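Local coordinates for stage II sporulation E family protein (Thermanaerovibrio acidaminovorans, PDB 3RNR), which probably works as a serine/threonine phosphatase of the PP2C type, although its activity and substrates have not been established, at residues B[15-20]-B[203-208]; B[71-76]-B[92-97]; B[163-168]-B[199-204]. One frame throughout, in Å; residues are numbered along the deposited sequence.

Contact 1: residues B[15-20]-B[203-208]; sequences VVDGMG and NATLAL
Thr205 is the first residue of 203-208 to meet 15-20, and it does so with both branches. Its CG2 lies anti to the backbone N and reaches Val15 CG1 at 4.1 Å. Its OG1 is held beside the backbone N (chi1 -66°) and turns to the side where Asp17 stands. The two polar ends do not bond directly. Water 1 joins them, giving one proton to Asp17 OD1 at 2.9 Å and the other to Thr205 OG1 at 3.0 Å. Both oxygens have further partners. Arg169 links them, with NE in a salt bridge to Asp17 OD1 and NH1 bonded to Thr205 OG1. Ser164 OG also bonds Asp17 OD1.

Leu206 sends its side chain away, onto Val163 and Tyr200. Only its backbone is near, with C at 4.1 Å from Val15 CG1. Ala207 turns back and sets CB 4.0 Å from Val15 CG1. That one methyl group of Val15 therefore rests on the backbone of Thr205 to Ala207 and on the side chains of Thr205 and Ala207.

No hydrogen bond runs directly between the segments. The strand axes stay 7.7 Å apart and run at 156°, nearly antiparallel. This is face-to-face packing of strand 10-18 in one sheet against strand 205-210 in the other. At its polar end, Asp17 OD2 and Gly18 N both bond a glycerol, probably from the crystallisation liquor. Asp-Gly-Met-Gly matches a PP2C signature whose aspartate binds metal in relatives; no metal is seen here. The contact is thus typical of the PP2C beta sandwich beside its probable active site.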
# COMPACT_ATOMS: atom_id res chain seq x y z
N VAL B 15 -8.64 1.11 2.70
CA VAL B 15 -9.02 -0.10 3.39
C VAL B 15 -10.08 -0.79 2.55
O VAL B 15 -10.94 -0.13 1.95
CB VAL B 15 -9.58 0.18 4.82
CG1 VAL B 15 -8.47 0.69 5.74
CG2 VAL B 15 -10.77 1.18 4.76
N VAL B 16 -10.02 -2.12 2.52
CA VAL B 16 -10.97 -2.92 1.77
C VAL B 16 -11.37 -4.14 2.60
O VAL B 16 -10.50 -4.78 3.18
CB VAL B 16 -10.34 -3.46 0.46
CG1 VAL B 16 -11.36 -4.28 -0.30
CG2 VAL B 16 -9.85 -2.30 -0.43
N ASP B 17 -12.65 -4.46 2.66
CA ASP B 17 -13.05 -5.73 3.28
C ASP B 17 -14.09 -6.52 2.51
O ASP B 17 -15.08 -5.96 2.04
CB ASP B 17 -13.49 -5.52 4.73
CG ASP B 17 -12.39 -5.89 5.71
OD1 ASP B 17 -11.92 -4.99 6.45
OD2 ASP B 17 -12.00 -7.07 5.72
N GLY B 18 -13.88 -7.82 2.37
CA GLY B 18 -14.85 -8.64 1.67
C GLY B 18 -16.15 -8.66 2.44
O GLY B 18 -16.15 -8.45 3.66
N MSE B 19 -17.25 -8.94 1.76
CA MSE B 19 -18.54 -8.96 2.43
C MSE B 19 -18.66 -10.39 2.93
O MSE B 19 -18.86 -11.33 2.15
CB MSE B 19 -19.68 -8.72 1.43
CG MSE B 19 -19.68 -7.37 0.71
SE MSE B 19 -20.63 -6.10 1.76
CE MSE B 19 -22.47 -6.63 1.36
N GLY B 20 -18.60 -10.55 4.25
CA GLY B 20 -18.51 -11.87 4.84
C GLY B 20 -19.81 -12.64 4.80
O GLY B 20 -19.82 -13.86 4.97
N ASN B 203 -11.05 -3.89 16.97
CA ASN B 203 -10.49 -4.73 15.92
C ASN B 203 -10.44 -4.08 14.53
O ASN B 203 -10.20 -4.76 13.52
CB ASN B 203 -11.14 -6.13 15.89
CG ASN B 203 -12.61 -6.08 15.55
OD1 ASN B 203 -13.19 -5.00 15.39
ND2 ASN B 203 -13.22 -7.25 15.42
N ALA B 204 -10.74 -2.78 14.47
CA ALA B 204 -10.82 -2.08 13.19
C ALA B 204 -9.55 -2.16 12.36
O ALA B 204 -8.45 -2.19 12.90
CB ALA B 204 -11.19 -0.61 13.41
N THR B 205 -9.71 -2.18 11.04
CA THR B 205 -8.57 -2.05 10.14
C THR B 205 -8.44 -0.57 9.79
O THR B 205 -9.45 0.07 9.47
CB THR B 205 -8.76 -2.91 8.86
OG1 THR B 205 -8.75 -4.30 9.23
CG2 THR B 205 -7.63 -2.68 7.88
N LEU B 206 -7.22 -0.04 9.86
CA LEU B 206 -6.99 1.40 9.77
C LEU B 206 -5.89 1.71 8.78
O LEU B 206 -4.91 0.97 8.69
CB LEU B 206 -6.57 1.97 11.13
CG LEU B 206 -7.49 1.83 12.34
CD1 LEU B 206 -6.84 2.47 13.56
CD2 LEU B 206 -8.86 2.47 12.06
N ALA B 207 -6.06 2.81 8.05
CA ALA B 207 -4.99 3.34 7.22
C ALA B 207 -5.11 4.85 7.26
O ALA B 207 -6.21 5.40 7.33
CB ALA B 207 -5.08 2.83 5.79
N LEU B 208 -3.97 5.53 7.22
CA LEU B 208 -4.01 6.97 7.36
C LEU B 208 -2.91 7.69 6.60
O LEU B 208 -1.85 7.13 6.35
CB LEU B 208 -3.99 7.37 8.83
CG LEU B 208 -2.76 6.94 9.61
CD1 LEU B 208 -1.80 8.11 9.73
CD2 LEU B 208 -3.20 6.45 10.99
O HOH W 1 -9.23 -6.07 6.91

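Contact 2: residues B[71-76]-B[92-97]; sequences GATMAV and GDCRVY
Within 92-97, the Arg95 guanidinium and the Tyr97 ring meet edge to edge; Val96, between them in sequence, points to the other side and packs on Ala75. Arg95 NE donates to Tyr97 OH at 2.9 Å with an N-H...O angle of 151°. The hydroxyl lies 4° out of the guanidinium plane. The same guanidinium uses NH1 for a salt bridge to Asp165 OD1 and NH2 for a bond to Pro199 O, so its rotation is fixed by three partners.

Across the contact, the residues of 71-76 alternate. Thr73 and Ala75 point toward 92-97, while Met74, a selenomethionine, and Val76 turn to helix 46-63. Ala75 CB packs on Cys94 CB at 3.6 Å and on Val96 CG2 at 4.0 Å. Cys94 CB also presses on the backbone of Met74, and its SG passes 3.5 Å from Thr73 OG1.

Thr73 places OG1 between its backbone N and carbonyl carbon (chi1 55°), facing Asp93. Its CG2 then lies over Gly92 CA at 3.9 Å. Thr73 OG1 stands 3.4 Å from Asp93 OD1, at most a weak hydrogen bond. Tyr168 OH bonds both oxygens and is the stronger partner of each.

Residues 92-94 carry the chain from strand 85-91 to strand 95-100. At Gly92, with its positive phi, a CB would strike Thr73 CG2 and crowd the preceding carbonyl O, so the site calls for glycine. Gly-Asp-Cys-Arg resembles the Gly-Asp-Ser-Arg motif of PP2C phosphatases. The contact lies where the chain passes between sheets in a PP2C-type alpha-beta-beta-alpha sandwich.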
# COMPACT_ATOMS: atom_id res chain seq x y z
N GLY B 71 -18.75 -9.54 -2.99
CA GLY B 71 -18.45 -8.12 -3.01
C GLY B 71 -17.55 -7.68 -1.89
O GLY B 71 -17.17 -8.48 -1.04
N ALA B 72 -17.21 -6.39 -1.88
CA ALA B 72 -16.38 -5.84 -0.83
C ALA B 72 -16.84 -4.42 -0.53
O ALA B 72 -17.55 -3.83 -1.34
CB ALA B 72 -14.90 -5.84 -1.27
N THR B 73 -16.44 -3.88 0.61
CA THR B 73 -16.69 -2.47 0.91
C THR B 73 -15.31 -1.85 1.01
O THR B 73 -14.32 -2.56 1.21
CB THR B 73 -17.42 -2.29 2.25
OG1 THR B 73 -16.67 -2.94 3.29
CG2 THR B 73 -18.80 -2.93 2.18
N MSE B 74 -15.21 -0.54 0.81
CA MSE B 74 -13.89 0.08 0.86
C MSE B 74 -13.99 1.57 1.15
O MSE B 74 -15.03 2.18 0.95
CB MSE B 74 -13.17 -0.15 -0.47
CG MSE B 74 -13.80 0.59 -1.64
SE MSE B 74 -12.86 0.25 -3.31
CE MSE B 74 -11.18 1.15 -2.88
N ALA B 75 -12.89 2.15 1.63
CA ALA B 75 -12.79 3.60 1.73
C ALA B 75 -11.38 3.97 1.31
O ALA B 75 -10.43 3.25 1.62
CB ALA B 75 -13.07 4.06 3.16
N VAL B 76 -11.25 5.09 0.61
CA VAL B 76 -9.95 5.48 0.06
C VAL B 76 -9.79 7.00 0.12
O VAL B 76 -10.77 7.75 -0.02
CB VAL B 76 -9.80 4.96 -1.38
CG1 VAL B 76 -11.04 5.26 -2.20
CG2 VAL B 76 -8.56 5.55 -2.04
N GLY B 92 -20.16 1.44 0.81
CA GLY B 92 -20.49 0.55 1.91
C GLY B 92 -20.34 1.17 3.28
O GLY B 92 -20.76 2.30 3.52
N ASP B 93 -19.92 0.35 4.24
CA ASP B 93 -19.83 0.77 5.64
C ASP B 93 -18.43 1.17 6.12
O ASP B 93 -18.24 1.36 7.32
CB ASP B 93 -20.45 -0.27 6.57
CG ASP B 93 -19.71 -1.58 6.51
OD1 ASP B 93 -18.94 -1.75 5.55
OD2 ASP B 93 -19.87 -2.42 7.42
N CYS B 94 -17.43 1.18 5.24
CA CYS B 94 -16.13 1.74 5.62
C CYS B 94 -16.28 3.25 5.79
O CYS B 94 -17.17 3.85 5.20
CB CYS B 94 -15.07 1.43 4.58
SG CYS B 94 -14.65 -0.31 4.49
N ARG B 95 -15.42 3.87 6.59
CA ARG B 95 -15.63 5.27 6.94
C ARG B 95 -14.40 6.13 6.70
O ARG B 95 -13.27 5.65 6.79
CB ARG B 95 -16.10 5.41 8.40
CG ARG B 95 -17.40 4.65 8.68
CD ARG B 95 -17.93 4.88 10.09
NE ARG B 95 -17.04 4.46 11.17
CZ ARG B 95 -16.82 3.20 11.53
NH1 ARG B 95 -17.38 2.19 10.86
NH2 ARG B 95 -16.02 2.93 12.55
N VAL B 96 -14.63 7.40 6.39
CA VAL B 96 -13.56 8.37 6.19
C VAL B 96 -13.64 9.49 7.23
O VAL B 96 -14.70 10.11 7.39
CB VAL B 96 -13.62 9.01 4.80
CG1 VAL B 96 -12.38 9.91 4.56
CG2 VAL B 96 -13.73 7.92 3.71
N TYR B 97 -12.54 9.75 7.92
CA TYR B 97 -12.44 10.82 8.92
C TYR B 97 -11.35 11.83 8.57
O TYR B 97 -10.25 11.45 8.16
CB TYR B 97 -12.12 10.24 10.30
CG TYR B 97 -13.24 9.38 10.84
CD1 TYR B 97 -14.23 9.92 11.65
CD2 TYR B 97 -13.32 8.04 10.51
CE1 TYR B 97 -15.28 9.14 12.14
CE2 TYR B 97 -14.36 7.24 10.98
CZ TYR B 97 -15.33 7.80 11.79
OH TYR B 97 -16.36 7.01 12.26

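Contact 3: residues B[163-168]-B[199-204]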
# COMPACT_ATOMS: atom_id res chain seq x y z
N VAL B 163 -11.30 3.67 7.73
CA VAL B 163 -11.59 2.64 8.74
C VAL B 163 -12.51 1.58 8.18
O VAL B 163 -13.53 1.93 7.58
CB VAL B 163 -12.37 3.25 9.91
CG1 VAL B 163 -12.51 2.24 11.04
CG2 VAL B 163 -11.72 4.51 10.39
N SER B 164 -12.15 0.30 8.34
CA SER B 164 -13.08 -0.81 8.10
C SER B 164 -13.21 -1.63 9.37
O SER B 164 -12.23 -2.20 9.86
CB SER B 164 -12.54 -1.70 6.99
OG SER B 164 -13.31 -2.88 6.84
N ASP B 165 -14.35 -1.49 10.02
CA ASP B 165 -14.77 -2.29 11.17
C ASP B 165 -15.93 -3.28 11.14
O ASP B 165 -16.45 -3.58 12.21
CB ASP B 165 -14.64 -1.52 12.49
CG ASP B 165 -15.61 -0.41 12.59
OD1 ASP B 165 -16.44 -0.30 11.67
OD2 ASP B 165 -15.54 0.31 13.60
N GLY B 166 -16.52 -3.56 9.98
CA GLY B 166 -17.78 -4.30 9.92
C GLY B 166 -17.75 -5.64 10.63
O GLY B 166 -16.72 -6.31 10.69
N VAL B 167 -18.88 -6.06 11.18
CA VAL B 167 -18.94 -7.32 11.92
C VAL B 167 -18.75 -8.51 10.98
O VAL B 167 -18.31 -9.59 11.41
CB VAL B 167 -20.29 -7.45 12.67
CG1 VAL B 167 -21.45 -7.49 11.69
CG2 VAL B 167 -20.29 -8.69 13.55
N TYR B 168 -19.06 -8.31 9.70
CA TYR B 168 -19.04 -9.35 8.68
C TYR B 168 -17.63 -9.79 8.25
O TYR B 168 -17.48 -10.71 7.45
CB TYR B 168 -19.83 -8.88 7.44
CG TYR B 168 -19.32 -7.57 6.86
CD1 TYR B 168 -18.16 -7.52 6.09
CD2 TYR B 168 -20.00 -6.37 7.09
CE1 TYR B 168 -17.69 -6.32 5.57
CE2 TYR B 168 -19.53 -5.16 6.57
CZ TYR B 168 -18.38 -5.15 5.81
OH TYR B 168 -17.92 -3.96 5.30
N PRO B 199 -13.56 6.54 17.06
CA PRO B 199 -14.84 6.23 16.43
C PRO B 199 -14.80 4.92 15.65
O PRO B 199 -15.18 4.90 14.48
CB PRO B 199 -15.05 7.41 15.48
CG PRO B 199 -13.67 7.78 15.07
CD PRO B 199 -12.78 7.52 16.28
N TYR B 200 -14.41 3.82 16.30
CA TYR B 200 -14.30 2.53 15.62
C TYR B 200 -13.97 1.42 16.60
O TYR B 200 -13.56 1.69 17.73
CB TYR B 200 -13.24 2.57 14.52
CG TYR B 200 -11.90 3.17 14.93
CD1 TYR B 200 -10.99 2.45 15.70
CD2 TYR B 200 -11.54 4.45 14.53
CE1 TYR B 200 -9.76 3.00 16.07
CE2 TYR B 200 -10.32 5.01 14.88
CZ TYR B 200 -9.44 4.28 15.65
OH TYR B 200 -8.24 4.84 16.00
N GLN B 201 -14.19 0.18 16.18
CA GLN B 201 -14.07 -0.96 17.08
C GLN B 201 -12.59 -1.23 17.35
O GLN B 201 -11.74 -0.85 16.56
CB GLN B 201 -14.73 -2.20 16.48
CG GLN B 201 -16.14 -1.98 15.95
CD GLN B 201 -17.09 -1.46 17.01
OE1 GLN B 201 -17.33 -2.11 18.02
NE2 GLN B 201 -17.65 -0.27 16.78
N ASP B 202 -12.31 -1.90 18.47
CA ASP B 202 -10.95 -2.30 18.82
C ASP B 202 -10.26 -3.14 17.74
O ASP B 202 -9.04 -3.13 17.62
CB ASP B 202 -10.96 -3.10 20.13
CG ASP B 202 -11.11 -2.22 21.36
OD1 ASP B 202 -10.95 -0.99 21.22
OD2 ASP B 202 -11.37 -2.76 22.45
N ASN B 203 -11.05 -3.89 16.97
CA ASN B 203 -10.49 -4.73 15.92
C ASN B 203 -10.44 -4.08 14.53
O ASN B 203 -10.20 -4.76 13.52
CB ASN B 203 -11.14 -6.13 15.89
CG ASN B 203 -12.61 -6.08 15.55
OD1 ASN B 203 -13.19 -5.00 15.39
ND2 ASN B 203 -13.22 -7.25 15.42
N ALA B 204 -10.74 -2.78 14.47
CA ALA B 204 -10.82 -2.08 13.19
C ALA B 204 -9.55 -2.16 12.36
O ALA B 204 -8.45 -2.19 12.90
CB ALA B 204 -11.19 -0.61 13.41
O HOH W 2 -15.67 -5.07 14.55
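Asp165 holds CG between its backbone N and carbonyl carbon (chi1 68°), which brings OD2 up to the backbone at Tyr200 and Gln201. Gln201 sets CG anti to its carbonyl carbon (chi1 -49°), against the same carboxylate, 3.3 Å from Asp165 OD2. The bend at chi2 then turns the amide. The two side chains cross at about a right angle. The polar bond here comes from the backbone of Gln201, not from its amide. Gln201 N donates to the anti lone pair of Asp165 OD2 at 2.9 Å, with an angle of 154°.

Apolar groups fill in beside it. Val163 CG1 touches Tyr200 CB at 3.6 Å and Ala204 CB at 3.9 Å. Ala204 CB also meets Asp165 CB at 3.7 Å. Tyr200 OH hydrogen-bonds Glu194 OE1, away from 163-168.

Gln201 to Ala204 form a type I beta turn, closed by the bond from Ala204 N to Gln201 O. Water 2 ties this turn to the other segment by donating to Asp165 O and to Asn203 OD1, the latter at 2.6 Å.

Ser-Asp-Gly and Asp-Asn match the later PP2C signatures, so the loops probably border the active site. Asp165 OD1 forms a salt bridge with Arg95. The carboxylate thus bridges the Gln201 backbone and Arg95, which probably limits its rotation.

From the N terminus, strand 10-18 comes first, and its partner in contact 1 is near the C-terminal end. Contact 1 therefore closes a loop of 182 residues. Contact 2 is nested inside that loop and closes a short one around strand 85-91. Contact 3 follows in series and spans strand 176-181 and helix 186-193. Its second segment overlaps that of contact 1 at Asn203 and Ala204. Strands 10-18 and 72-80 are neighbours in one sheet. In the other, strand 159-164 lies between 95-100 and 205-210. Contacts 1 and 2 tie the two sheets together, while contact 3 joins the end of strand 159-164 to the loop leading into strand 205-210.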